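Local coordinates for lipolytic protein G-D-S-L family (Veillonella parvula DSM 2008, PDB 4RW0), which probably hydrolyses ester bonds in lipids or other acylated substrates, acting as a GDSL-type esterase of the SGNH hydrolase clan, at residues G24-C29 and F38-E43; E56-T61 and P66-F71; T76-Q81 and S85-K90; E110-S115 and G119-V124; T147-A152 and I158-E163. All blocks are in the same frame, centred on the assembly; numbering follows the deposited sequence. Where two conformers were deposited one is given.

Contact 1. Residues G24-C29 and F38-E43; sequences GWVEIC and FTNYGE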
# COMPACT_ATOMS: atom_id res chain seq x y z
N GLY A 24 3.01 -1.68 -12.98
CA GLY A 24 2.50 -1.39 -11.63
C GLY A 24 3.62 -0.82 -10.82
O GLY A 24 4.83 -1.03 -11.11
N TRP A 25 3.32 -0.09 -9.76
CA TRP A 25 4.36 0.58 -9.02
C TRP A 25 5.37 -0.33 -8.35
O TRP A 25 6.54 0.01 -8.24
CB TRP A 25 3.80 1.58 -7.98
CG TRP A 25 3.03 0.98 -6.80
CD1 TRP A 25 1.69 0.66 -6.75
CD2 TRP A 25 3.59 0.56 -5.56
NE1 TRP A 25 1.40 0.08 -5.51
CE2 TRP A 25 2.55 0.00 -4.78
CE3 TRP A 25 4.86 0.59 -5.03
CZ2 TRP A 25 2.76 -0.44 -3.46
CZ3 TRP A 25 5.07 0.11 -3.78
CH2 TRP A 25 4.02 -0.41 -3.00
N VAL A 26 4.94 -1.50 -7.92
CA VAL A 26 5.91 -2.43 -7.28
C VAL A 26 6.96 -2.90 -8.25
O VAL A 26 8.17 -2.93 -7.96
CB VAL A 26 5.17 -3.65 -6.64
CG1 VAL A 26 6.15 -4.68 -6.07
CG2 VAL A 26 4.21 -3.16 -5.55
N GLU A 27 6.49 -3.13 -9.44
CA GLU A 27 7.38 -3.62 -10.40
C GLU A 27 8.36 -2.59 -10.94
O GLU A 27 9.52 -2.91 -11.20
CB GLU A 27 6.56 -4.29 -11.51
CG GLU A 27 6.01 -5.67 -11.13
CD GLU A 27 4.81 -5.63 -10.18
OE1 GLU A 27 4.03 -4.66 -10.22
OE2 GLU A 27 4.66 -6.59 -9.38
N ILE A 28 7.89 -1.36 -11.08
CA ILE A 28 8.76 -0.21 -11.38
C ILE A 28 9.85 -0.10 -10.31
O ILE A 28 11.03 0.06 -10.63
CB ILE A 28 7.92 1.11 -11.52
CG1 ILE A 28 7.03 0.99 -12.75
CG2 ILE A 28 8.85 2.27 -11.70
CD1 ILE A 28 6.03 2.12 -12.91
N CYS A 29 9.47 -0.23 -9.05
CA CYS A 29 10.44 -0.13 -8.00
C CYS A 29 11.46 -1.26 -8.10
O CYS A 29 12.67 -1.04 -7.98
CB CYS A 29 9.84 -0.12 -6.63
SG CYS A 29 8.87 1.30 -6.20
N PHE A 38 11.61 -7.38 -4.85
CA PHE A 38 10.22 -7.16 -4.39
C PHE A 38 9.44 -8.42 -4.83
O PHE A 38 9.51 -8.85 -5.99
CB PHE A 38 9.57 -5.93 -5.01
CG PHE A 38 10.19 -4.61 -4.57
CD1 PHE A 38 11.41 -4.20 -5.11
CD2 PHE A 38 9.59 -3.82 -3.64
CE1 PHE A 38 11.98 -3.00 -4.74
CE2 PHE A 38 10.15 -2.63 -3.26
CZ PHE A 38 11.34 -2.21 -3.82
N THR A 39 8.65 -8.98 -3.90
CA THR A 39 7.67 -9.98 -4.24
C THR A 39 6.29 -9.44 -3.97
O THR A 39 5.98 -8.97 -2.86
CB THR A 39 7.92 -11.29 -3.47
OG1 THR A 39 9.26 -11.67 -3.67
CG2 THR A 39 6.99 -12.37 -3.96
N ASN A 40 5.42 -9.50 -4.98
CA ASN A 40 4.08 -8.97 -4.89
C ASN A 40 3.04 -10.02 -4.48
O ASN A 40 2.76 -10.88 -5.23
CB ASN A 40 3.68 -8.37 -6.21
CG ASN A 40 2.63 -7.28 -6.08
OD1 ASN A 40 1.74 -7.33 -5.23
ND2 ASN A 40 2.70 -6.27 -7.01
N TYR A 41 2.48 -9.89 -3.29
CA TYR A 41 1.38 -10.74 -2.79
C TYR A 41 0.04 -10.05 -2.87
O TYR A 41 -0.98 -10.49 -2.32
CB TYR A 41 1.70 -11.17 -1.34
CG TYR A 41 2.77 -12.16 -1.18
CD1 TYR A 41 4.09 -11.79 -1.24
CD2 TYR A 41 2.48 -13.51 -0.92
CE1 TYR A 41 5.10 -12.73 -1.10
CE2 TYR A 41 3.50 -14.48 -0.76
CZ TYR A 41 4.79 -14.07 -0.84
OH TYR A 41 5.85 -14.92 -0.78
N GLY A 42 -0.02 -8.94 -3.63
CA GLY A 42 -1.22 -8.23 -3.75
C GLY A 42 -2.29 -9.08 -4.39
O GLY A 42 -2.01 -9.89 -5.29
N GLU A 43 -3.53 -8.79 -4.08
CA GLU A 43 -4.64 -9.65 -4.58
C GLU A 43 -5.81 -8.76 -4.91
O GLU A 43 -6.32 -8.01 -4.09
CB GLU A 43 -5.03 -10.67 -3.51
CG GLU A 43 -6.24 -11.52 -3.86
CD GLU A 43 -6.81 -12.24 -2.59
OE1 GLU A 43 -6.02 -12.76 -1.75
OE2 GLU A 43 -8.06 -12.23 -2.39
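Asn40 and Glu27 meet almost flat. The amide ND2 donates to Glu27 OE2 at 3.1 Å, nearly straight (165°), the two planes lying only 4° apart and the carboxylate using its syn lone pair. Glu27 leaves the helix pointing away from the strand, and it is the bend at chi2 (75°) that brings its carboxylate back. The other end of the same amide is also held: Asn40 OD1 takes Gly42 N at 2.9 Å, an Asx turn spanning Asn40 to Gly42, while ND2 has a further acceptor in Thr14 O. Val26 packs against the amide nitrogen, its CB 3.6 Å from Asn40 ND2, and its CG1 packs on Phe38 CB at 3.8 Å. Farther along, Cys29 CB sits over one face of the Phe38 ring, 4.2 Å from the ring centroid, a CH-pi contact. The short helical and strand segments are nearly antiparallel, as helix 25-32 completes the beta-alpha-beta crossover from strand 4-10 to strand 36-40. Phe38 also lies close to the bound sodium ion, whose site includes Asp30, Ile33 and Val36. The chemistry implies a division of labour: apolar packing at Phe38, and at Asn40 an amide gripped at both ends, its rotation probably fixed.

Contact 2. Residues E56-T61 and P66-F71; sequences ENWAVT and PTRHIF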
# COMPACT_ATOMS: atom_id res chain seq x y z
N GLU A 56 -0.70 -14.25 7.06
CA GLU A 56 -0.54 -15.48 7.92
C GLU A 56 -0.07 -16.61 7.08
O GLU A 56 0.80 -17.38 7.49
CB GLU A 56 -1.87 -15.90 8.56
CG GLU A 56 -2.48 -14.91 9.56
CD GLU A 56 -3.96 -15.23 9.95
OE1 GLU A 56 -4.62 -16.00 9.20
OE2 GLU A 56 -4.49 -14.64 10.95
N ASN A 57 -0.63 -16.76 5.87
CA ASN A 57 -0.24 -17.96 5.06
C ASN A 57 1.20 -17.86 4.62
O ASN A 57 1.94 -18.85 4.56
CB ASN A 57 -1.15 -18.12 3.82
CG ASN A 57 -2.62 -18.36 4.19
OD1 ASN A 57 -2.93 -18.84 5.29
ND2 ASN A 57 -3.51 -17.95 3.32
N TRP A 58 1.67 -16.65 4.39
CA TRP A 58 3.10 -16.49 4.11
C TRP A 58 3.94 -16.67 5.38
O TRP A 58 5.00 -17.31 5.38
CB TRP A 58 3.38 -15.08 3.47
CG TRP A 58 4.82 -14.64 3.57
CD1 TRP A 58 5.80 -15.06 2.79
CD2 TRP A 58 5.40 -13.79 4.55
NE1 TRP A 58 6.99 -14.53 3.20
CE2 TRP A 58 6.75 -13.70 4.26
CE3 TRP A 58 4.89 -13.07 5.62
CZ2 TRP A 58 7.63 -13.00 5.04
CZ3 TRP A 58 5.78 -12.26 6.38
CH2 TRP A 58 7.13 -12.28 6.13
N ALA A 59 3.53 -16.01 6.46
CA ALA A 59 4.35 -16.00 7.68
C ALA A 59 4.70 -17.38 8.21
O ALA A 59 5.82 -17.60 8.63
CB ALA A 59 3.63 -15.19 8.77
N VAL A 60 3.77 -18.30 8.12
CA VAL A 60 4.04 -19.68 8.58
C VAL A 60 5.05 -20.40 7.78
O VAL A 60 5.53 -21.39 8.26
CB VAL A 60 2.77 -20.56 8.64
CG1 VAL A 60 1.90 -20.03 9.73
CG2 VAL A 60 2.04 -20.69 7.28
N THR A 61 5.39 -19.91 6.58
CA THR A 61 6.46 -20.47 5.77
C THR A 61 7.72 -19.67 5.72
O THR A 61 8.67 -20.07 5.08
CB THR A 61 6.07 -20.55 4.26
OG1 THR A 61 5.89 -19.22 3.68
CG2 THR A 61 4.77 -21.21 4.14
N PRO A 66 16.74 -10.89 9.05
CA PRO A 66 16.75 -9.69 9.90
C PRO A 66 16.83 -8.38 9.04
O PRO A 66 16.69 -7.31 9.61
CB PRO A 66 18.03 -9.88 10.76
CG PRO A 66 18.96 -10.60 9.81
CD PRO A 66 18.08 -11.53 8.97
N THR A 67 17.00 -8.46 7.72
CA THR A 67 16.82 -7.24 6.93
C THR A 67 15.55 -7.13 6.08
O THR A 67 15.36 -6.13 5.33
CB THR A 67 17.99 -7.01 6.01
OG1 THR A 67 18.02 -8.05 5.03
CG2 THR A 67 19.31 -6.92 6.87
N ARG A 68 14.66 -8.10 6.20
CA ARG A 68 13.39 -8.06 5.46
C ARG A 68 12.52 -6.89 5.84
O ARG A 68 12.37 -6.58 7.01
CB ARG A 68 12.60 -9.37 5.65
CG ARG A 68 11.20 -9.42 5.03
CD ARG A 68 10.46 -10.63 5.52
NE ARG A 68 11.03 -11.84 5.03
CZ ARG A 68 11.34 -12.90 5.80
NH1 ARG A 68 11.08 -12.90 7.09
NH2 ARG A 68 11.79 -13.99 5.23
N HIS A 69 11.92 -6.25 4.82
CA HIS A 69 10.83 -5.33 5.01
C HIS A 69 9.55 -5.89 4.42
O HIS A 69 9.55 -6.67 3.45
CB HIS A 69 11.20 -3.92 4.40
CG HIS A 69 12.25 -3.20 5.20
ND1 HIS A 69 13.59 -3.55 5.17
CD2 HIS A 69 12.17 -2.12 6.02
CE1 HIS A 69 14.28 -2.75 5.96
NE2 HIS A 69 13.44 -1.89 6.51
N ILE A 70 8.46 -5.51 5.01
CA ILE A 70 7.12 -5.94 4.64
C ILE A 70 6.29 -4.70 4.42
O ILE A 70 6.00 -3.93 5.34
CB ILE A 70 6.49 -6.84 5.69
CG1 ILE A 70 7.37 -8.02 5.94
CG2 ILE A 70 5.08 -7.28 5.30
CD1 ILE A 70 7.06 -8.76 7.18
N PHE A 71 5.87 -4.51 3.16
CA PHE A 71 4.99 -3.40 2.84
C PHE A 71 3.51 -3.84 2.93
O PHE A 71 3.20 -4.90 2.46
CB PHE A 71 5.30 -2.93 1.40
CG PHE A 71 4.25 -1.96 0.85
CD1 PHE A 71 4.36 -0.59 1.11
CD2 PHE A 71 3.11 -2.41 0.24
CE1 PHE A 71 3.42 0.29 0.67
CE2 PHE A 71 2.13 -1.49 -0.20
CZ PHE A 71 2.30 -0.14 0.06
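Arg68 and Ile70 both reach the six-membered ring of Trp58, joining helix 48-59 to strand 69-73 and the residue leading into it, in the parallel sheet of the alpha/beta SGNH hydrolase fold. The crossover from strand 36-40 through this helix passes strand 4-10, which lies between the two strands it connects. Arg68 comes first. With chi1 at 175° its CG stands anti to the backbone N, and after a bend at chi3 its guanidinium turns a face to the indole edge: the planes are 88° apart, and Arg68 NE lies near the indole plane, 3.6 Å from Trp58 CZ2. Arg68 CD adds an aliphatic touch at 3.7 Å from the same CZ2. The charge is met by Glu5, in a salt bridge to NE, while Val63 O and Lys102 O take NH2 and NH1, so the rotation of the group is probably fixed. At His69, the next residue, ND1 makes a weak bond back to Thr67 O. Ile70 then returns to the tryptophan from the strand, with Phe9 and Ala99 as further neighbours. Tyr41 meets the indole edge-to-face. The closing touch is Ile70 CD1, 3.7 Å from Trp58 CH2 and 3.8 Å from Trp58 CZ3.

Contact 3. Residues T76-Q81 and S85-K90; sequences TNDILQ and STYVYK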
# COMPACT_ATOMS: atom_id res chain seq x y z
N THR A 76 -9.40 0.07 0.80
CA THR A 76 -10.34 0.56 -0.20
C THR A 76 -11.57 -0.28 -0.40
O THR A 76 -12.70 0.26 -0.48
CB THR A 76 -9.61 0.74 -1.58
OG1 THR A 76 -8.63 1.75 -1.40
CG2 THR A 76 -10.57 1.07 -2.74
N ASN A 77 -11.40 -1.59 -0.57
CA ASN A 77 -12.60 -2.42 -0.77
C ASN A 77 -13.57 -2.41 0.40
O ASN A 77 -14.79 -2.46 0.21
CB ASN A 77 -12.20 -3.83 -1.17
CG ASN A 77 -11.60 -3.85 -2.61
OD1 ASN A 77 -12.19 -3.26 -3.55
ND2 ASN A 77 -10.41 -4.46 -2.77
N ASP A 78 -13.02 -2.31 1.59
CA ASP A 78 -13.84 -2.24 2.81
C ASP A 78 -14.62 -0.93 2.83
O ASP A 78 -15.82 -0.94 3.08
CB ASP A 78 -12.98 -2.32 4.04
CG ASP A 78 -12.25 -3.68 4.15
OD1 ASP A 78 -11.14 -3.87 3.57
OD2 ASP A 78 -12.82 -4.56 4.80
N ILE A 79 -13.95 0.18 2.49
CA ILE A 79 -14.59 1.47 2.46
C ILE A 79 -15.66 1.51 1.39
O ILE A 79 -16.80 1.99 1.63
CB ILE A 79 -13.57 2.56 2.35
CG1 ILE A 79 -12.73 2.56 3.60
CG2 ILE A 79 -14.21 3.93 2.13
CD1 ILE A 79 -11.49 3.45 3.46
N LEU A 80 -15.37 0.94 0.22
CA LEU A 80 -16.39 0.90 -0.81
C LEU A 80 -17.61 0.07 -0.39
O LEU A 80 -18.69 0.29 -0.85
CB LEU A 80 -15.87 0.33 -2.10
CG LEU A 80 -14.90 1.25 -2.83
CD1 LEU A 80 -14.25 0.43 -3.95
CD2 LEU A 80 -15.59 2.47 -3.41
N GLN A 81 -17.42 -0.92 0.44
CA GLN A 81 -18.52 -1.74 0.91
C GLN A 81 -19.20 -1.19 2.15
O GLN A 81 -20.07 -1.80 2.66
CB GLN A 81 -18.02 -3.16 1.16
CG GLN A 81 -17.87 -3.88 -0.17
CD GLN A 81 -17.10 -5.17 -0.06
OE1 GLN A 81 -16.62 -5.54 1.03
NE2 GLN A 81 -16.96 -5.87 -1.18
N SER A 85 -14.10 3.97 9.31
CA SER A 85 -12.70 4.20 9.53
C SER A 85 -12.18 3.52 10.77
O SER A 85 -11.00 3.16 10.85
CB SER A 85 -12.41 5.70 9.70
OG SER A 85 -13.18 6.24 10.73
N THR A 86 -13.05 3.35 11.75
CA THR A 86 -12.63 2.63 12.96
C THR A 86 -12.35 1.13 12.66
O THR A 86 -11.31 0.60 13.08
CB THR A 86 -13.66 2.81 14.10
OG1 THR A 86 -13.70 4.22 14.43
CG2 THR A 86 -13.19 2.01 15.31
N TYR A 87 -13.24 0.48 11.93
CA TYR A 87 -13.05 -0.90 11.57
C TYR A 87 -11.74 -1.06 10.72
O TYR A 87 -10.87 -1.94 10.98
CB TYR A 87 -14.25 -1.46 10.82
CG TYR A 87 -13.92 -2.81 10.25
CD1 TYR A 87 -13.86 -3.96 11.07
CD2 TYR A 87 -13.56 -2.95 8.91
CE1 TYR A 87 -13.51 -5.20 10.55
CE2 TYR A 87 -13.20 -4.17 8.38
CZ TYR A 87 -13.18 -5.30 9.18
OH TYR A 87 -12.74 -6.53 8.67
N VAL A 88 -11.62 -0.20 9.69
CA VAL A 88 -10.50 -0.29 8.74
C VAL A 88 -9.20 -0.07 9.43
O VAL A 88 -8.27 -0.91 9.32
CB VAL A 88 -10.73 0.64 7.52
CG1 VAL A 88 -9.52 0.60 6.61
CG2 VAL A 88 -11.91 0.13 6.77
N TYR A 89 -9.14 0.99 10.25
CA TYR A 89 -7.93 1.26 11.00
C TYR A 89 -7.53 0.15 11.97
O TYR A 89 -6.37 -0.24 12.01
CB TYR A 89 -7.99 2.64 11.72
CG TYR A 89 -6.87 2.88 12.72
CD1 TYR A 89 -5.60 3.16 12.31
CD2 TYR A 89 -7.13 2.85 14.10
CE1 TYR A 89 -4.60 3.35 13.19
CE2 TYR A 89 -6.11 3.04 15.00
CZ TYR A 89 -4.87 3.28 14.54
OH TYR A 89 -3.84 3.48 15.39
N LYS A 90 -8.49 -0.34 12.73
CA LYS A 90 -8.22 -1.38 13.74
C LYS A 90 -7.69 -2.65 13.09
O LYS A 90 -6.76 -3.31 13.63
CB LYS A 90 -9.50 -1.76 14.51
CG LYS A 90 -9.71 -1.12 15.88
CD LYS A 90 -8.99 0.22 16.08
CE LYS A 90 -9.76 1.20 16.99
NZ LYS A 90 -10.52 0.53 18.10
O HOH W 1 -11.87 -6.72 6.11
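Val88 overlaps Asp78 and Ile79 with a single methyl, CG2, which sits 3.8 Å from Asp78 CB and 4.1 Å from Ile79 CG1. The pair of helices forms a helical hairpin: helix 76-80 and the first turns of helix 85-100 run antiparallel at 161°, their axes 10.1 Å apart, and Asp78 faces Val88. Thr76, Asn77 and Asp78 match the last three positions of the Gly-x-Asn-Asp signature of the SGNH hydrolases, so the first helix of the hairpin probably carries part of a family motif. Ile79 also packs on Val124 and Ile113, while Val88 touches Val127 of helix 120-138.

The polar side of the hairpin is made by Asp78 and Tyr87. Asp78 OD1 accepts from Val48 N, while OD2 faces the tyrosine. With chi1 at 170°, the Tyr87 ring swings toward helix 76-80 and offers its edge, CE2 lying 3.6 Å from Asp78 OD2. One water bridges the two side chains near the ring plane, donating to Asp78 OD2 at 2.7 Å and bonded to Tyr87 OH at 2.7 Å.

Contact 4. Residues E110-S115 and G119-V124; sequences ETQIDS and GLDLVV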
# COMPACT_ATOMS: atom_id res chain seq x y z
N GLU A 110 -3.43 4.52 1.32
CA GLU A 110 -4.12 4.28 0.12
C GLU A 110 -4.70 5.60 -0.48
O GLU A 110 -4.95 6.55 0.24
CB GLU A 110 -5.19 3.21 0.29
CG GLU A 110 -5.38 2.40 -1.01
CD GLU A 110 -5.90 0.95 -0.82
OE1 GLU A 110 -6.49 0.65 0.25
OE2 GLU A 110 -5.72 0.13 -1.77
N THR A 111 -4.89 5.57 -1.76
CA THR A 111 -5.26 6.70 -2.57
C THR A 111 -6.74 6.98 -2.53
O THR A 111 -7.55 6.24 -2.00
CB THR A 111 -4.78 6.42 -4.02
OG1 THR A 111 -5.13 5.08 -4.40
CG2 THR A 111 -3.28 6.53 -4.09
N GLN A 112 -7.12 8.12 -3.08
CA GLN A 112 -8.47 8.62 -2.92
C GLN A 112 -9.55 7.83 -3.63
O GLN A 112 -9.32 7.18 -4.64
CB GLN A 112 -8.53 10.09 -3.38
CG GLN A 112 -8.56 10.25 -4.90
CD GLN A 112 -7.94 11.59 -5.33
OE1 GLN A 112 -6.78 11.89 -5.02
NE2 GLN A 112 -8.69 12.37 -6.09
N ILE A 113 -10.75 7.93 -3.10
CA ILE A 113 -11.94 7.40 -3.75
C ILE A 113 -12.51 8.58 -4.58
O ILE A 113 -13.25 9.44 -4.05
CB ILE A 113 -12.93 6.79 -2.71
CG1 ILE A 113 -12.23 5.59 -2.03
CG2 ILE A 113 -14.20 6.32 -3.44
CD1 ILE A 113 -13.10 4.76 -1.18
N ASP A 114 -12.13 8.59 -5.85
CA ASP A 114 -12.33 9.73 -6.76
C ASP A 114 -13.78 9.89 -7.19
O ASP A 114 -14.16 10.91 -7.68
CB ASP A 114 -11.46 9.60 -8.03
CG ASP A 114 -11.22 10.97 -8.73
OD1 ASP A 114 -10.96 11.95 -7.99
OD2 ASP A 114 -11.28 11.06 -10.00
N SER A 115 -14.58 8.87 -7.04
CA SER A 115 -16.00 8.97 -7.34
C SER A 115 -16.82 9.61 -6.23
O SER A 115 -18.00 9.76 -6.42
CB SER A 115 -16.57 7.54 -7.49
OG SER A 115 -16.22 6.82 -6.32
N GLY A 119 -17.94 12.06 0.34
CA GLY A 119 -18.52 10.96 1.14
C GLY A 119 -17.47 9.91 1.53
O GLY A 119 -16.73 10.08 2.50
N LEU A 120 -17.36 8.86 0.72
CA LEU A 120 -16.40 7.78 1.02
C LEU A 120 -14.95 8.23 1.17
O LEU A 120 -14.20 7.67 1.99
CB LEU A 120 -16.51 6.69 -0.03
CG LEU A 120 -17.84 5.99 -0.00
CD1 LEU A 120 -17.84 4.91 -1.03
CD2 LEU A 120 -18.12 5.44 1.39
N ASP A 121 -14.52 9.24 0.43
CA ASP A 121 -13.13 9.63 0.56
C ASP A 121 -12.77 10.18 1.89
O ASP A 121 -11.57 10.22 2.27
CB ASP A 121 -12.72 10.68 -0.49
CG ASP A 121 -11.21 10.81 -0.61
OD1 ASP A 121 -10.56 9.75 -0.92
OD2 ASP A 121 -10.66 11.89 -0.29
N LEU A 122 -13.78 10.69 2.60
CA LEU A 122 -13.52 11.19 3.96
C LEU A 122 -13.14 10.04 4.92
O LEU A 122 -12.31 10.22 5.83
CB LEU A 122 -14.71 11.97 4.53
CG LEU A 122 -15.27 13.11 3.66
CD1 LEU A 122 -16.49 13.76 4.34
CD2 LEU A 122 -14.21 14.16 3.43
N VAL A 123 -13.69 8.86 4.69
CA VAL A 123 -13.32 7.68 5.50
C VAL A 123 -11.84 7.33 5.26
O VAL A 123 -11.03 7.12 6.20
CB VAL A 123 -14.19 6.49 5.15
CG1 VAL A 123 -13.87 5.32 6.07
CG2 VAL A 123 -15.68 6.82 5.26
N VAL A 124 -11.43 7.38 3.97
CA VAL A 124 -10.04 7.12 3.58
C VAL A 124 -9.10 8.09 4.29
O VAL A 124 -8.07 7.73 4.86
CB VAL A 124 -9.83 7.26 2.01
CG1 VAL A 124 -8.37 7.22 1.64
CG2 VAL A 124 -10.51 6.16 1.27
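Asp121 OD1 accepts from Ile113 N at 2.8 Å, met on the anti side and 34° out of the carboxylate plane. Placing Asp121 CG anti to the backbone N (chi1 -164°) brings OD1 to the loop. Gln112 presses close to the same oxygen, its CB 3.2 Å away from Asp121 OD1. Beside this bond lies an apolar patch: Val124 CG2 touches Ile113 CG1 at 3.8 Å, and Ile113 CD1 reaches Leu120 CB at 4.1 Å. The other methyl of Val124, CG1, rests 3.8 Å from Glu110 O. In the next shell, Tyr146 OH holds Asp121 OD2, and Ile79 of helix 76-80 packs on Ile113 and Val124. Within segment 110-115, Gln112 NE2 bonds Asp114 OD1 at 3.0 Å from above the carboxylate plane of Asp114. With an alanine in place of Asp121, Ile113 N and Tyr146 OH would probably both lose their shared mate. The chemistry implies that this buried carboxylate gives an irregular segment's backbone N-H a side-chain acceptor, its charge probably eased by the helix N terminus.

Contact 5. Residues T147-A152 and I158-E163; sequences TTLFEA and IVFAGE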
# COMPACT_ATOMS: atom_id res chain seq x y z
N THR A 147 -1.42 11.58 -1.10
CA THR A 147 -1.07 12.97 -1.40
C THR A 147 -0.49 13.13 -2.80
O THR A 147 -0.83 14.04 -3.55
CB THR A 147 -0.14 13.53 -0.35
OG1 THR A 147 -0.80 13.47 0.91
CG2 THR A 147 0.17 15.03 -0.62
N THR A 148 0.33 12.17 -3.19
CA THR A 148 0.90 12.15 -4.51
C THR A 148 -0.10 12.20 -5.63
O THR A 148 0.01 13.03 -6.53
CB THR A 148 1.81 10.87 -4.66
OG1 THR A 148 2.81 10.89 -3.67
CG2 THR A 148 2.46 10.85 -5.96
N LEU A 149 -1.10 11.35 -5.61
CA LEU A 149 -2.08 11.38 -6.64
C LEU A 149 -3.13 12.50 -6.48
O LEU A 149 -3.67 12.98 -7.49
CB LEU A 149 -2.78 10.04 -6.76
CG LEU A 149 -1.80 8.91 -7.23
CD1 LEU A 149 -2.56 7.75 -7.84
CD2 LEU A 149 -0.79 9.35 -8.30
N PHE A 150 -3.44 12.87 -5.22
CA PHE A 150 -4.42 13.94 -5.00
C PHE A 150 -3.92 15.24 -5.63
O PHE A 150 -4.64 15.89 -6.37
CB PHE A 150 -4.66 14.16 -3.49
CG PHE A 150 -5.62 15.30 -3.21
CD1 PHE A 150 -6.97 15.13 -3.37
CD2 PHE A 150 -5.15 16.58 -2.87
CE1 PHE A 150 -7.86 16.21 -3.15
CE2 PHE A 150 -6.03 17.66 -2.68
CZ PHE A 150 -7.37 17.46 -2.79
N GLU A 151 -2.69 15.56 -5.36
CA GLU A 151 -2.05 16.80 -5.91
C GLU A 151 -1.92 16.78 -7.41
O GLU A 151 -2.21 17.77 -8.11
CB GLU A 151 -0.71 17.05 -5.25
CG GLU A 151 -0.91 17.44 -3.79
CD GLU A 151 0.36 17.73 -3.03
OE1 GLU A 151 1.49 17.48 -3.52
OE2 GLU A 151 0.23 18.19 -1.87
N ALA A 152 -1.56 15.63 -7.95
CA ALA A 152 -1.39 15.52 -9.37
C ALA A 152 -2.71 15.65 -10.05
O ALA A 152 -2.87 16.36 -11.10
CB ALA A 152 -0.76 14.16 -9.70
N ILE A 158 -3.60 13.53 -15.59
CA ILE A 158 -4.51 12.43 -15.79
C ILE A 158 -3.92 11.19 -15.09
O ILE A 158 -2.99 10.54 -15.64
CB ILE A 158 -4.60 12.20 -17.29
CG1 ILE A 158 -5.06 13.50 -18.00
CG2 ILE A 158 -5.55 11.08 -17.65
CD1 ILE A 158 -6.37 14.04 -17.49
N VAL A 159 -4.36 10.90 -13.87
CA VAL A 159 -3.74 9.78 -13.10
C VAL A 159 -4.67 8.59 -12.73
O VAL A 159 -4.17 7.55 -12.37
CB VAL A 159 -3.04 10.28 -11.85
CG1 VAL A 159 -1.82 11.16 -12.20
CG2 VAL A 159 -3.97 11.04 -10.97
N PHE A 160 -5.99 8.77 -12.78
CA PHE A 160 -6.99 7.74 -12.45
C PHE A 160 -7.69 7.20 -13.68
O PHE A 160 -8.09 7.95 -14.57
CB PHE A 160 -7.99 8.22 -11.39
CG PHE A 160 -7.38 8.44 -10.03
CD1 PHE A 160 -7.06 7.35 -9.23
CD2 PHE A 160 -7.19 9.69 -9.53
CE1 PHE A 160 -6.47 7.52 -7.95
CE2 PHE A 160 -6.63 9.87 -8.27
CZ PHE A 160 -6.26 8.81 -7.49
N ALA A 161 -7.78 5.86 -13.77
CA ALA A 161 -8.56 5.20 -14.84
C ALA A 161 -10.06 4.97 -14.56
O ALA A 161 -10.81 4.54 -15.43
CB ALA A 161 -7.93 3.88 -15.22
N GLY A 162 -10.46 5.21 -13.33
CA GLY A 162 -11.78 4.97 -12.82
C GLY A 162 -11.92 5.54 -11.41
O GLY A 162 -11.10 6.34 -10.92
N GLU A 163 -12.93 5.08 -10.73
CA GLU A 163 -13.20 5.55 -9.37
C GLU A 163 -12.09 5.34 -8.38
O GLU A 163 -11.98 6.14 -7.46
CB GLU A 163 -14.54 4.98 -8.86
CG GLU A 163 -14.62 3.49 -8.84
CD GLU A 163 -15.75 2.97 -7.94
OE1 GLU A 163 -15.81 1.73 -7.70
OE2 GLU A 163 -16.52 3.80 -7.40
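Leu149 and Phe160 carry the aromatic part of this contact, in which helix 145-154 is packed against the loop that follows it. The ring meets the leucine obliquely, with Leu149 CB 3.8 Å from Phe160 CZ and Leu149 CD1 3.9 Å from both Phe160 CZ and Phe160 CE1. The stem and one methyl of the leucine thus both touch the ring near CZ. Phe160 CG stands beside the backbone N and anti to the carbonyl carbon (chi1 -68°), which carries the far end of the ring to the helix. A serine here would probably open a gap beside Leu149 CB and CD1.

The aliphatic contacts lie one residue earlier. Val159 CG1 rests 4.0 Å from Ala152 CB, and the other methyl, CG2, sits 4.0 Å from Leu149 O, close to the helix backbone. Leu149 CD2 approaches Val159 CB more loosely, at 4.3 Å. No hydrogen bond crosses the two segments; the contact is van der Waals packing of apolar groups. Polar bonds come to the loop from outside, where Arg169 and Asn167 hold Ile158 O and Asn167 pairs with the backbone of Val159. Among the surrounding elements, helix 168-182 completes the packing, Leu173 touching Thr148, Ala152 and Val159, while Thr111 and Gln112 of the loop after strand 104-108 meet Leu149 and Phe150.

From the N terminus, the five contacts come strictly in series, each closing a short excursion before the next begins, so none nests or crosses. Contact 1 closes the loop from helix 25-32 to strand 36-40, contact 2 the loop from helix 48-59 to strand 69-73, and both tie helices to the same parallel sheet, meeting through Trp25 on Phe71. Contact 3 then closes a helical hairpin, contact 4 the loop before helix 120-138, and contact 5 the loop after helix 145-154. Ile79 of contact 3 packs on Ile113 and Val124 of contact 4, and probable hydrogen bonds of Asp114 and Ser115 with Glu163 join contacts 4 and 5. These last three tie helices and loops beyond the sheet.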